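Local coordinates for protein apoptosis regulator Bcl-2 homolog (Canarypox virus, PDB 5WOS) that inhibits apoptosis of the infected host cell, binding the proapoptotic factors BAK1 and BAX and other BH3-containing proteins such as BIM, BID and PUMA, at residues Gln24-Glu29 / Ile48-Cys53; Lys66-Cys71 / Gly102-Lys107. All coordinates share one frame; numbering follows the deposited sequence.

Contact 1: Gln24-Glu29 / Ile48-Cys53; sequences QNYFIE and IVKNMC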
loop_
_atom_site.group_PDB
_atom_site.type_symbol
_atom_site.label_atom_id
_atom_site.label_comp_id
_atom_site.label_asym_id
_atom_site.label_seq_id
_atom_site.Cartn_x
_atom_site.Cartn_y
_atom_site.Cartn_z
ATOM N N GLN A 24 -1.678 8.590 1.652
ATOM C CA GLN A 24 -1.479 9.767 0.815
ATOM C C GLN A 24 -0.130 10.421 1.097
ATOM O O GLN A 24 0.592 10.801 0.170
ATOM C CB GLN A 24 -2.622 10.755 1.040
ATOM C CG GLN A 24 -2.873 11.690 -0.126
ATOM C CD GLN A 24 -4.298 12.201 -0.150
ATOM O OE1 GLN A 24 -4.943 12.330 0.891
ATOM N NE2 GLN A 24 -4.802 12.484 -1.346
ATOM N N ASN A 25 0.238 10.539 2.370
ATOM C CA ASN A 25 1.484 11.214 2.707
ATOM C C ASN A 25 2.705 10.344 2.436
ATOM O O ASN A 25 3.763 10.875 2.078
ATOM C CB ASN A 25 1.455 11.663 4.169
ATOM C CG ASN A 25 0.762 13.003 4.349
ATOM O OD1 ASN A 25 1.365 14.055 4.144
ATOM N ND2 ASN A 25 -0.509 12.971 4.734
ATOM N N TYR A 26 2.596 9.022 2.587
ATOM C CA TYR A 26 3.734 8.176 2.250
ATOM C C TYR A 26 4.005 8.200 0.750
ATOM O O TYR A 26 5.164 8.275 0.324
ATOM C CB TYR A 26 3.509 6.745 2.731
ATOM C CG TYR A 26 4.676 5.840 2.407
ATOM C CD1 TYR A 26 4.558 4.826 1.469
ATOM C CD2 TYR A 26 5.906 6.023 3.021
ATOM C CE1 TYR A 26 5.627 4.012 1.163
ATOM C CE2 TYR A 26 6.976 5.213 2.726
ATOM C CZ TYR A 26 6.833 4.211 1.794
ATOM O OH TYR A 26 7.904 3.401 1.494
ATOM N N PHE A 27 2.955 8.135 -0.068
ATOM C CA PHE A 27 3.148 8.249 -1.509
ATOM C C PHE A 27 3.810 9.576 -1.852
ATOM O O PHE A 27 4.796 9.619 -2.597
ATOM C CB PHE A 27 1.809 8.105 -2.239
ATOM C CG PHE A 27 1.259 6.702 -2.250
ATOM C CD1 PHE A 27 1.824 5.698 -1.477
ATOM C CD2 PHE A 27 0.174 6.384 -3.049
ATOM C CE1 PHE A 27 1.310 4.413 -1.497
ATOM C CE2 PHE A 27 -0.339 5.106 -3.073
ATOM C CZ PHE A 27 0.230 4.120 -2.297
ATOM N N ILE A 28 3.289 10.673 -1.297
ATOM C CA ILE A 28 3.908 11.983 -1.493
ATOM C C ILE A 28 5.380 11.933 -1.103
ATOM O O ILE A 28 6.265 12.302 -1.886
ATOM C CB ILE A 28 3.149 13.054 -0.691
ATOM C CG1 ILE A 28 1.758 13.274 -1.291
ATOM C CG2 ILE A 28 3.924 14.368 -0.668
ATOM C CD1 ILE A 28 0.835 14.070 -0.406
ATOM N N GLU A 29 5.665 11.477 0.119
ATOM C CA GLU A 29 7.047 11.452 0.581
ATOM C C GLU A 29 7.908 10.555 -0.299
ATOM O O GLU A 29 9.065 10.884 -0.587
ATOM C CB GLU A 29 7.114 10.996 2.039
ATOM C CG GLU A 29 8.544 10.960 2.592
ATOM C CD GLU A 29 8.606 10.945 4.111
ATOM O OE1 GLU A 29 7.562 11.169 4.759
ATOM O OE2 GLU A 29 9.704 10.716 4.660
ATOM N N ILE A 48 6.200 4.419 11.712
ATOM C CA ILE A 48 6.228 2.958 11.676
ATOM C C ILE A 48 5.905 2.455 10.274
ATOM O O ILE A 48 6.658 1.668 9.689
ATOM C CB ILE A 48 5.267 2.380 12.730
ATOM C CG1 ILE A 48 5.817 2.658 14.130
ATOM C CG2 ILE A 48 5.078 0.878 12.524
ATOM C CD1 ILE A 48 4.899 2.236 15.274
ATOM N N VAL A 49 4.779 2.900 9.710
ATOM C CA VAL A 49 4.399 2.446 8.374
ATOM C C VAL A 49 5.415 2.914 7.339
ATOM O O VAL A 49 5.732 2.189 6.391
ATOM C CB VAL A 49 2.978 2.925 8.027
ATOM C CG1 VAL A 49 2.614 2.527 6.602
ATOM C CG2 VAL A 49 1.968 2.343 9.008
ATOM N N LYS A 50 5.941 4.131 7.494
ATOM C CA LYS A 50 6.932 4.624 6.543
ATOM C C LYS A 50 8.153 3.714 6.507
ATOM O O LYS A 50 8.680 3.409 5.430
ATOM C CB LYS A 50 7.340 6.056 6.900
ATOM C CG LYS A 50 8.260 6.719 5.879
ATOM C CD LYS A 50 8.554 8.177 6.235
ATOM C CE LYS A 50 9.299 8.310 7.553
ATOM N NZ LYS A 50 10.578 7.537 7.554
ATOM N N ASN A 51 8.614 3.263 7.675
ATOM C CA ASN A 51 9.788 2.397 7.718
ATOM C C ASN A 51 9.458 0.995 7.229
ATOM O O ASN A 51 10.250 0.383 6.502
ATOM C CB ASN A 51 10.349 2.347 9.139
ATOM C CG ASN A 51 11.052 3.626 9.530
ATOM O OD1 ASN A 51 11.680 4.286 8.700
ATOM N ND2 ASN A 51 10.950 3.987 10.797
ATOM N N MET A 52 8.296 0.469 7.616
ATOM C CA MET A 52 7.893 -0.858 7.160
ATOM C C MET A 52 7.912 -0.944 5.640
ATOM O O MET A 52 8.430 -1.910 5.066
ATOM C CB MET A 52 6.503 -1.194 7.695
ATOM C CG MET A 52 6.459 -1.487 9.180
ATOM S SD MET A 52 4.793 -1.899 9.715
ATOM C CE MET A 52 5.098 -2.422 11.400
ATOM N N CYS A 53 7.346 0.058 4.966
ATOM C CA CYS A 53 7.302 0.033 3.507
ATOM C C CYS A 53 8.684 0.250 2.904
ATOM O O CYS A 53 8.990 -0.309 1.845
ATOM C CB CYS A 53 6.327 1.092 2.990
ATOM S SG CYS A 53 4.605 0.826 3.478
#
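Tyr26, Glu29 and Lys50 all start with CG trans to the backbone N, and with chi1 at -180° the ring of Tyr26 is carried off helix 14-32 onto helix 43-69. Tyr26 CE2 lies 3.7 Å from Lys50 CG, the two side chains crossing at about a right angle, while the phenol end meets Cys53, whose CB is 3.4 Å from Tyr26 CZ. Cys53 SG stands 4.6 Å from the centroid of the Tyr26 ring, 30° off its normal, an oblique sulfur-aromatic contact. The phenol OH passes beyond Cys53 to hydrogen-bond Asp54; Leu57, further along helix 43-69, and Ala103 of helix 92-112 also pack on Tyr26. The extended Glu29 crosses Lys50, with Glu29 OE2 3.2 Å from Lys50 CD. Bends at chi3 and chi4 of Lys50 leave its NZ 4.4 Å from Glu29 OE2, too far for a salt bridge. Glu29 OE1 is instead gripped by Tyr46 OH and the backbone N of Arg36. The contact joins helix 14-32 to the first half of helix 43-69 in the Bcl-2 helical bundle, the short axes passing 10.6 Å apart at a crossing angle of -51°. No hydrogen bond joins the two segments, so they are held by an aromatic ring in oblique contact with aliphatic carbons and sulfur, with the phenol secured from Asp54 and the nearby lysine charge probably adding only a general attraction for the carboxylate.

Contact 2: Lys66-Cys71 / Gly102-Lys107; sequences KDIDRC and GAYVTK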
loop_
_atom_site.group_PDB
_atom_site.type_symbol
_atom_site.label_atom_id
_atom_site.label_comp_id
_atom_site.label_asym_id
_atom_site.label_seq_id
_atom_site.Cartn_x
_atom_site.Cartn_y
_atom_site.Cartn_z
ATOM N N LYS A 66 10.253 -6.046 -12.233
ATOM C CA LYS A 66 9.991 -7.083 -13.226
ATOM C C LYS A 66 8.495 -7.313 -13.393
ATOM O O LYS A 66 7.979 -7.330 -14.517
ATOM C CB LYS A 66 10.688 -8.378 -12.822
ATOM C CG LYS A 66 12.182 -8.246 -12.652
ATOM C CD LYS A 66 12.781 -9.604 -12.399
ATOM C CE LYS A 66 14.214 -9.516 -11.937
ATOM N NZ LYS A 66 14.635 -10.814 -11.338
ATOM N N ASP A 67 7.781 -7.490 -12.279
ATOM C CA ASP A 67 6.345 -7.740 -12.339
ATOM C C ASP A 67 5.605 -6.583 -12.998
ATOM O O ASP A 67 4.572 -6.791 -13.643
ATOM C CB ASP A 67 5.795 -7.974 -10.929
ATOM C CG ASP A 67 6.536 -9.062 -10.171
ATOM O OD1 ASP A 67 6.978 -10.053 -10.795
ATOM O OD2 ASP A 67 6.673 -8.925 -8.939
ATOM N N ILE A 68 6.122 -5.363 -12.853
ATOM C CA ILE A 68 5.432 -4.183 -13.367
ATOM C C ILE A 68 5.594 -4.083 -14.880
ATOM O O ILE A 68 4.646 -3.738 -15.597
ATOM C CB ILE A 68 5.948 -2.922 -12.647
ATOM C CG1 ILE A 68 5.154 -1.686 -13.058
ATOM C CG2 ILE A 68 7.418 -2.705 -12.931
ATOM C CD1 ILE A 68 5.396 -0.516 -12.133
ATOM N N ASP A 69 6.790 -4.380 -15.391
ATOM C CA ASP A 69 7.001 -4.388 -16.834
ATOM C C ASP A 69 6.273 -5.547 -17.502
ATOM O O ASP A 69 6.055 -5.513 -18.717
ATOM C CB ASP A 69 8.499 -4.466 -17.147
ATOM C CG ASP A 69 9.195 -3.110 -17.065
ATOM O OD1 ASP A 69 8.568 -2.085 -17.411
ATOM O OD2 ASP A 69 10.377 -3.073 -16.654
ATOM N N ARG A 70 5.893 -6.564 -16.730
ATOM C CA ARG A 70 5.165 -7.719 -17.235
ATOM C C ARG A 70 3.666 -7.473 -17.358
ATOM O O ARG A 70 2.955 -8.348 -17.864
ATOM C CB ARG A 70 5.410 -8.904 -16.300
ATOM C CG ARG A 70 5.524 -10.252 -16.970
ATOM C CD ARG A 70 5.862 -11.302 -15.928
ATOM N NE ARG A 70 7.208 -11.116 -15.387
ATOM C CZ ARG A 70 7.665 -11.706 -14.287
ATOM N NH1 ARG A 70 6.885 -12.522 -13.589
ATOM N NH2 ARG A 70 8.907 -11.477 -13.876
ATOM N N CYS A 71 3.174 -6.311 -16.926
ATOM C CA CYS A 71 1.742 -6.059 -16.783
ATOM C C CYS A 71 1.394 -4.729 -17.438
ATOM O O CYS A 71 1.714 -3.664 -16.900
ATOM C CB CYS A 71 1.337 -6.051 -15.307
ATOM S SG CYS A 71 -0.444 -6.045 -15.008
ATOM N N GLY A 102 2.016 -0.334 -3.940
ATOM C CA GLY A 102 1.278 0.826 -4.407
ATOM C C GLY A 102 2.162 2.052 -4.532
ATOM O O GLY A 102 2.087 2.786 -5.522
ATOM N N ALA A 103 3.022 2.284 -3.535
ATOM C CA ALA A 103 3.938 3.418 -3.593
ATOM C C ALA A 103 4.854 3.323 -4.807
ATOM O O ALA A 103 5.071 4.318 -5.507
ATOM C CB ALA A 103 4.761 3.494 -2.308
ATOM N N TYR A 104 5.398 2.134 -5.074
ATOM C CA TYR A 104 6.296 1.978 -6.214
ATOM C C TYR A 104 5.580 2.299 -7.520
ATOM O O TYR A 104 6.101 3.041 -8.361
ATOM C CB TYR A 104 6.869 0.561 -6.253
ATOM C CG TYR A 104 7.781 0.339 -7.436
ATOM C CD1 TYR A 104 8.964 1.051 -7.559
ATOM C CD2 TYR A 104 7.455 -0.567 -8.437
ATOM C CE1 TYR A 104 9.804 0.863 -8.638
ATOM C CE2 TYR A 104 8.291 -0.762 -9.524
ATOM C CZ TYR A 104 9.464 -0.043 -9.618
ATOM O OH TYR A 104 10.305 -0.223 -10.691
ATOM N N VAL A 105 4.385 1.734 -7.714
ATOM C CA VAL A 105 3.606 2.020 -8.919
ATOM C C VAL A 105 3.411 3.521 -9.076
ATOM O O VAL A 105 3.588 4.081 -10.165
ATOM C CB VAL A 105 2.258 1.277 -8.870
ATOM C CG1 VAL A 105 1.251 1.884 -9.846
ATOM C CG2 VAL A 105 2.459 -0.194 -9.186
ATOM N N THR A 106 3.041 4.194 -7.986
ATOM C CA THR A 106 2.811 5.633 -8.044
ATOM C C THR A 106 4.054 6.358 -8.545
ATOM O O THR A 106 3.977 7.193 -9.454
ATOM C CB THR A 106 2.395 6.150 -6.664
ATOM O OG1 THR A 106 1.274 5.394 -6.186
ATOM C CG2 THR A 106 2.001 7.613 -6.730
ATOM N N LYS A 107 5.216 6.051 -7.964
ATOM C CA LYS A 107 6.456 6.637 -8.457
ATOM C C LYS A 107 6.669 6.293 -9.926
ATOM O O LYS A 107 7.075 7.148 -10.720
ATOM C CB LYS A 107 7.643 6.155 -7.621
ATOM C CG LYS A 107 8.699 7.226 -7.336
ATOM C CD LYS A 107 10.092 6.619 -7.232
ATOM C CE LYS A 107 11.018 7.451 -6.358
ATOM N NZ LYS A 107 11.128 8.860 -6.822
#
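Ile68 overlaps one corner of the Tyr104 ring: its CD1 is 3.9 Å from Tyr104 CE2, and its CG2 is 4.0 Å from that same Tyr104 carbon. Both methyls of Ile68 converge on this one ring carbon from the same side, CD1 approaching obliquely to the ring. CD1 also reaches Val105, lying 4.2 Å from Val105 CG2, so Ile68 bridges two successive residues of helix 92-112. The reach comes from an extended chain: with CG1 of Ile68 trans to the backbone N (chi1 -174°) and chi2 also trans, CD1 is carried out from the last turn of helix 43-69. Tyr104 takes the same first torsion and sends its ring toward that helix, where Leu57, Ile61, Phe64 and Arg65 also pack on it. Val105 also packs on Met121 of helix 121-138. Behind this face, Thr106 OG1 hydrogen-bonds Gly102 O at 2.8 Å. The hydroxyl comes from above the carbonyl plane, 37° out of it, while the backbone N of Thr106 approaches from the other face, so two donors grip one oxygen. Elsewhere on 66-71, Asp67 and Arg70 meet the bound peptide, Arg70 packing on an aromatic side chain and Asp67 on an apolar one. Across the two segments the join is wholly apolar, with no hydrogen bond: van der Waals contact of the Ile68 methyls with the Tyr104 ring and a Val105 methyl packs the last turn of helix 43-69 against helix 92-112.

Both contacts use helix 43-69, contact 1 near its start and contact 2 at its C-terminal end, with helices 14-32 and 92-112 as the respective partners. Their centres lie about 17 Å apart. Contact 1 is nearer the centre of the chain (about 8 Å, against about 13 Å) and buries more surface, 234 against 123 Å², although both are only partly buried. Contact 1 mixes an aromatic ring, a sulfur and an oppositely charged Glu29-Lys50 pair, whereas contact 2 is purely apolar. The two meet directly: Phe27 CE1 packs 3.4 Å from Ala103 N, and Tyr26 also touches Ala103. Helix 92-112 thus packs against both other helices, within the all-helical Bcl-2 fold.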